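Xylulokinase (Brucella ovis, PDB 5VM1) probably phosphorylates D-xylulose to D-xylulose 5-phosphate at the expense of ATP, as a member of the FGGY family of carbohydrate kinases. Local coordinates at residues M9-D14 against V20-I25; G239-N244 against A438-I443. One frame throughout, in Å; residues are numbered along the deposited sequence.

In the fold
Interaction 1 comes first along the chain and is local, a hairpin of strands 9-15 and 19-26. Interaction 2 follows and joins residues 239-244 to 438-443, nearly two hundred residues further on. The centres lie about 10 Å apart, and both contacts reach one six-stranded sheet, where strand 78-85 separates strand 9-15 from strand 236-242. Helix 433-446 binds them together: it packs on the hairpin through A438 and supplies L440 to interaction 2, so a helix of the C-terminal family region covers the N-terminal sheet. D14, near the end of strand 9-15, and D243, which begins the helix after strand 236-242, have side chains about 5 Å apart, consistent with a shared catalytic cleft of the actin-like ATPase type.

Interaction 1. Residues M9-D14 against V20-I25; sequences MYLGLD and VKALLI
Residues 9-14 and 20-25 run antiparallel at 163°, their axes approaching to 4.6 Å, and Y10, G12 and D14 exchange two backbone hydrogen bonds each with I25, L23 and K21, respectively. This is the opening beta hairpin of the actin-like ATPase fold, and its ladder is regular: G12 N to L23 O spans 2.7 Å, and L23 N returns to G12 O. Helix 53-70 packs on the face that carries L11, L13, A22 and L24. L24 has CG anti to its backbone N (chi1 -175°) and, with chi2 63°, brings CD1 back over the neighbouring strand, 4.2 Å from L11 CB. On the other face, beneath helix 433-446, I25 lays CG1 alongside Y10, with CG1 3.9 Å from Y10 CB. D14 CB and K21 CB start side by side there, 4.2 Å apart. The two side chains then part: K21 NZ leaves for a salt bridge with D430, while D14 OD1 takes a hydrogen bond with S84 OG, which would help position a carboxylate predicted to matter for activity. Back on the face of L11 and L24, branch CD2 of L13 comes alongside A22, meeting its CB at 3.7 Å.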
loop_
_atom_site.group_PDB
_atom_site.type_symbol
_atom_site.label_atom_id
_atom_site.label_comp_id
_atom_site.label_asym_id
_atom_site.label_seq_id
_atom_site.Cartn_x
_atom_site.Cartn_y
_atom_site.Cartn_z
ATOM N N MET A 9 -15.476 15.198 -16.546
ATOM C CA MET A 9 -14.914 13.857 -16.416
ATOM C C MET A 9 -13.573 13.891 -15.680
ATOM O O MET A 9 -12.869 14.902 -15.676
ATOM C CB MET A 9 -14.722 13.206 -17.788
ATOM C CG MET A 9 -16.021 12.865 -18.496
ATOM S SD MET A 9 -16.936 11.585 -17.625
ATOM C CE MET A 9 -18.188 11.153 -18.819
ATOM N N TYR A 10 -13.229 12.780 -15.030
ATOM C CA TYR A 10 -11.983 12.697 -14.275
ATOM C C TYR A 10 -11.353 11.334 -14.508
ATOM O O TYR A 10 -12.035 10.301 -14.520
ATOM C CB TYR A 10 -12.198 12.961 -12.769
ATOM C CG TYR A 10 -13.001 14.217 -12.573
ATOM C CD1 TYR A 10 -12.391 15.460 -12.576
ATOM C CD2 TYR A 10 -14.383 14.167 -12.470
ATOM C CE1 TYR A 10 -13.135 16.617 -12.442
ATOM C CE2 TYR A 10 -15.136 15.319 -12.334
ATOM C CZ TYR A 10 -14.511 16.541 -12.322
ATOM O OH TYR A 10 -15.267 17.689 -12.194
ATOM N N LEU A 11 -10.046 11.358 -14.727
ATOM C CA LEU A 11 -9.278 10.177 -15.079
ATOM C C LEU A 11 -8.313 9.861 -13.946
ATOM O O LEU A 11 -7.655 10.765 -13.422
ATOM C CB LEU A 11 -8.517 10.406 -16.381
ATOM C CG LEU A 11 -7.525 9.321 -16.781
ATOM C CD1 LEU A 11 -8.249 8.097 -17.355
ATOM C CD2 LEU A 11 -6.506 9.866 -17.755
ATOM N N GLY A 12 -8.246 8.593 -13.557
ATOM C CA GLY A 12 -7.265 8.128 -12.584
ATOM C C GLY A 12 -6.312 7.140 -13.231
ATOM O O GLY A 12 -6.743 6.255 -13.972
ATOM N N LEU A 13 -5.010 7.305 -12.956
ATOM C CA LEU A 13 -3.966 6.417 -13.470
ATOM C C LEU A 13 -3.259 5.774 -12.287
ATOM O O LEU A 13 -2.568 6.463 -11.528
ATOM C CB LEU A 13 -2.954 7.156 -14.341
ATOM C CG LEU A 13 -3.557 7.831 -15.560
ATOM C CD1 LEU A 13 -2.512 8.673 -16.311
ATOM C CD2 LEU A 13 -4.211 6.794 -16.430
ATOM N N ASP A 14 -3.404 4.451 -12.147
ATOM C CA ASP A 14 -2.694 3.685 -11.125
ATOM C C ASP A 14 -1.542 2.951 -11.789
ATOM O O ASP A 14 -1.750 2.017 -12.569
ATOM C CB ASP A 14 -3.608 2.697 -10.395
ATOM C CG ASP A 14 -2.918 2.049 -9.184
ATOM O OD1 ASP A 14 -1.959 2.653 -8.649
ATOM O OD2 ASP A 14 -3.310 0.938 -8.778
ATOM N N VAL A 20 -0.537 -0.834 -15.355
ATOM C CA VAL A 20 -1.065 0.519 -15.300
ATOM C C VAL A 20 -2.566 0.411 -15.530
ATOM O O VAL A 20 -2.999 -0.127 -16.556
ATOM C CB VAL A 20 -0.404 1.422 -16.349
ATOM C CG1 VAL A 20 -1.124 2.781 -16.438
ATOM C CG2 VAL A 20 1.090 1.582 -16.056
ATOM N N LYS A 21 -3.353 0.899 -14.571
ATOM C CA LYS A 21 -4.804 0.904 -14.648
ATOM C C LYS A 21 -5.254 2.326 -14.932
ATOM O O LYS A 21 -4.686 3.275 -14.391
ATOM C CB LYS A 21 -5.437 0.402 -13.344
ATOM C CG LYS A 21 -6.750 -0.374 -13.538
ATOM C CD LYS A 21 -7.916 0.228 -12.774
ATOM C CE LYS A 21 -9.254 -0.344 -13.235
ATOM N NZ LYS A 21 -9.838 -1.392 -12.335
ATOM N N ALA A 22 -6.201 2.477 -15.857
ATOM C CA ALA A 22 -6.765 3.776 -16.201
ATOM C C ALA A 22 -8.256 3.730 -15.927
ATOM O O ALA A 22 -8.958 2.875 -16.465
ATOM C CB ALA A 22 -6.498 4.126 -17.658
ATOM N N LEU A 23 -8.748 4.669 -15.133
ATOM C CA LEU A 23 -10.134 4.642 -14.700
ATOM C C LEU A 23 -10.755 5.996 -14.978
ATOM O O LEU A 23 -10.218 7.026 -14.554
ATOM C CB LEU A 23 -10.243 4.314 -13.213
ATOM C CG LEU A 23 -11.654 4.148 -12.675
ATOM C CD1 LEU A 23 -12.335 3.000 -13.348
ATOM C CD2 LEU A 23 -11.596 3.923 -11.198
ATOM N N LEU A 24 -11.899 5.988 -15.653
ATOM C CA LEU A 24 -12.579 7.217 -16.024
ATOM C C LEU A 24 -13.914 7.267 -15.311
ATOM O O LEU A 24 -14.706 6.324 -15.401
ATOM C CB LEU A 24 -12.766 7.311 -17.540
ATOM C CG LEU A 24 -13.370 8.611 -18.060
ATOM C CD1 LEU A 24 -12.483 9.810 -17.756
ATOM C CD2 LEU A 24 -13.570 8.462 -19.545
ATOM N N ILE A 25 -14.162 8.385 -14.633
ATOM C CA ILE A 25 -15.366 8.586 -13.846
ATOM C C ILE A 25 -15.967 9.946 -14.184
ATOM O O ILE A 25 -15.284 10.864 -14.643
ATOM C CB ILE A 25 -15.087 8.498 -12.325
ATOM C CG1 ILE A 25 -14.172 9.654 -11.897
ATOM C CG2 ILE A 25 -14.534 7.105 -11.934
ATOM C CD1 ILE A 25 -14.101 9.847 -10.424
#

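Interaction 2. Residues G239-N244 against A438-I443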
loop_
_atom_site.group_PDB
_atom_site.type_symbol
_atom_site.label_atom_id
_atom_site.label_comp_id
_atom_site.label_asym_id
_atom_site.label_seq_id
_atom_site.Cartn_x
_atom_site.Cartn_y
_atom_site.Cartn_z
ATOM N N GLY A 239 -1.866 16.005 -7.162
ATOM C CA GLY A 239 -0.681 15.497 -6.504
ATOM C C GLY A 239 -0.630 13.983 -6.517
ATOM O O GLY A 239 0.427 13.385 -6.741
ATOM N N GLY A 240 -1.772 13.348 -6.304
ATOM C CA GLY A 240 -1.830 11.909 -6.302
ATOM C C GLY A 240 -1.477 11.332 -4.943
ATOM O O GLY A 240 -1.499 11.999 -3.918
ATOM N N ALA A 241 -1.128 10.060 -4.947
ATOM C CA ALA A 241 -0.779 9.432 -3.688
ATOM C C ALA A 241 -0.012 8.164 -4.000
ATOM O O ALA A 241 -0.011 7.690 -5.136
ATOM C CB ALA A 241 -2.034 9.153 -2.853
ATOM N N GLY A 242 0.659 7.621 -2.984
ATOM C CA GLY A 242 1.093 6.244 -3.088
ATOM C C GLY A 242 -0.105 5.316 -3.061
ATOM O O GLY A 242 -1.198 5.699 -2.625
ATOM N N ASP A 243 0.104 4.070 -3.516
ATOM C CA ASP A 243 -1.040 3.184 -3.753
ATOM C C ASP A 243 -1.835 2.943 -2.474
ATOM O O ASP A 243 -3.068 2.865 -2.514
ATOM C CB ASP A 243 -0.627 1.847 -4.377
ATOM C CG ASP A 243 0.442 1.128 -3.586
ATOM O OD1 ASP A 243 0.803 1.621 -2.503
ATOM O OD2 ASP A 243 0.905 0.055 -4.043
ATOM N N ASN A 244 -1.163 2.849 -1.327
ATOM C CA ASN A 244 -1.912 2.624 -0.095
ATOM C C ASN A 244 -2.816 3.808 0.217
ATOM O O ASN A 244 -4.028 3.642 0.378
ATOM C CB ASN A 244 -0.958 2.325 1.047
ATOM C CG ASN A 244 -0.362 0.944 0.941
ATOM O OD1 ASN A 244 0.743 0.766 0.421
ATOM N ND2 ASN A 244 -1.074 -0.044 1.470
ATOM N N ALA A 438 -8.621 8.766 -9.406
ATOM C CA ALA A 438 -9.654 9.548 -10.079
ATOM C C ALA A 438 -10.255 10.576 -9.132
ATOM O O ALA A 438 -10.372 11.757 -9.477
ATOM C CB ALA A 438 -10.746 8.627 -10.618
ATOM N N ARG A 439 -10.571 10.155 -7.906
ATOM C CA ARG A 439 -11.094 11.072 -6.901
ATOM C C ARG A 439 -10.130 12.220 -6.619
ATOM O O ARG A 439 -10.557 13.373 -6.496
ATOM C CB ARG A 439 -11.408 10.307 -5.619
ATOM C CG ARG A 439 -12.744 9.621 -5.632
ATOM C CD ARG A 439 -12.995 8.898 -4.334
ATOM N NE ARG A 439 -14.418 8.836 -4.053
ATOM C CZ ARG A 439 -14.932 8.301 -2.957
ATOM N NH1 ARG A 439 -14.141 7.772 -2.037
ATOM N NH2 ARG A 439 -16.235 8.308 -2.777
ATOM N N LEU A 440 -8.824 11.935 -6.515
ATOM C CA LEU A 440 -7.884 13.025 -6.274
ATOM C C LEU A 440 -7.859 13.976 -7.471
ATOM O O LEU A 440 -7.830 15.204 -7.306
ATOM C CB LEU A 440 -6.493 12.462 -5.961
ATOM C CG LEU A 440 -6.335 11.786 -4.580
ATOM C CD1 LEU A 440 -5.017 11.034 -4.396
ATOM C CD2 LEU A 440 -6.518 12.764 -3.436
ATOM N N GLY A 441 -7.974 13.436 -8.681
ATOM C CA GLY A 441 -8.101 14.298 -9.839
ATOM C C GLY A 441 -9.349 15.156 -9.776
ATOM O O GLY A 441 -9.310 16.342 -10.114
ATOM N N LEU A 442 -10.465 14.587 -9.289
ATOM C CA LEU A 442 -11.688 15.383 -9.160
ATOM C C LEU A 442 -11.505 16.484 -8.129
ATOM O O LEU A 442 -11.992 17.605 -8.311
ATOM C CB LEU A 442 -12.879 14.496 -8.776
ATOM C CG LEU A 442 -14.298 15.067 -8.562
ATOM C CD1 LEU A 442 -15.311 13.955 -8.725
ATOM C CD2 LEU A 442 -14.542 15.767 -7.220
ATOM N N ILE A 443 -10.771 16.189 -7.059
ATOM C CA ILE A 443 -10.593 17.153 -5.983
ATOM C C ILE A 443 -9.723 18.320 -6.431
ATOM O O ILE A 443 -10.048 19.485 -6.167
ATOM C CB ILE A 443 -10.020 16.440 -4.753
ATOM C CG1 ILE A 443 -11.064 15.464 -4.201
ATOM C CG2 ILE A 443 -9.645 17.454 -3.696
ATOM C CD1 ILE A 443 -10.520 14.473 -3.197
#
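R439 NH1 is gripped by two backbone carbonyl oxygens, those of C249 and T455, while the next residue, L440, reaches from the same helix to G240 and A241. Since C249 belongs to helix 243-251, the arginine ties helix 433-446 to the helix that D243 begins. Across the two segments no hydrogen bond forms, and the contact is small, about 90 Å² in all. A single methyl makes it. L440 sets CG anti to its carbonyl carbon (chi1 -72°) and extends beyond it (chi2 170°), carrying CD1 away from the helix and onto the G240-A241 backbone. There CD1 lies against the peptide group of G240, 3.6 Å from its C, and also meets A241 CB at 3.8 Å, the methyl that points toward the helix. The CA atoms of G240 and L440 are 6.2 Å apart, the closest such pair; at the phi of G240, 85°, a CB would press on the carbonyl O of G239. Just beyond, G242 serves as N-cap of helix 243-251, whose first residue, D243, is the predicted proton acceptor. Strand, glycine turn and helix bearing the probable catalytic aspartate, with a C-terminal-region helix packed behind, fit the catalytic core of an FGGY kinase.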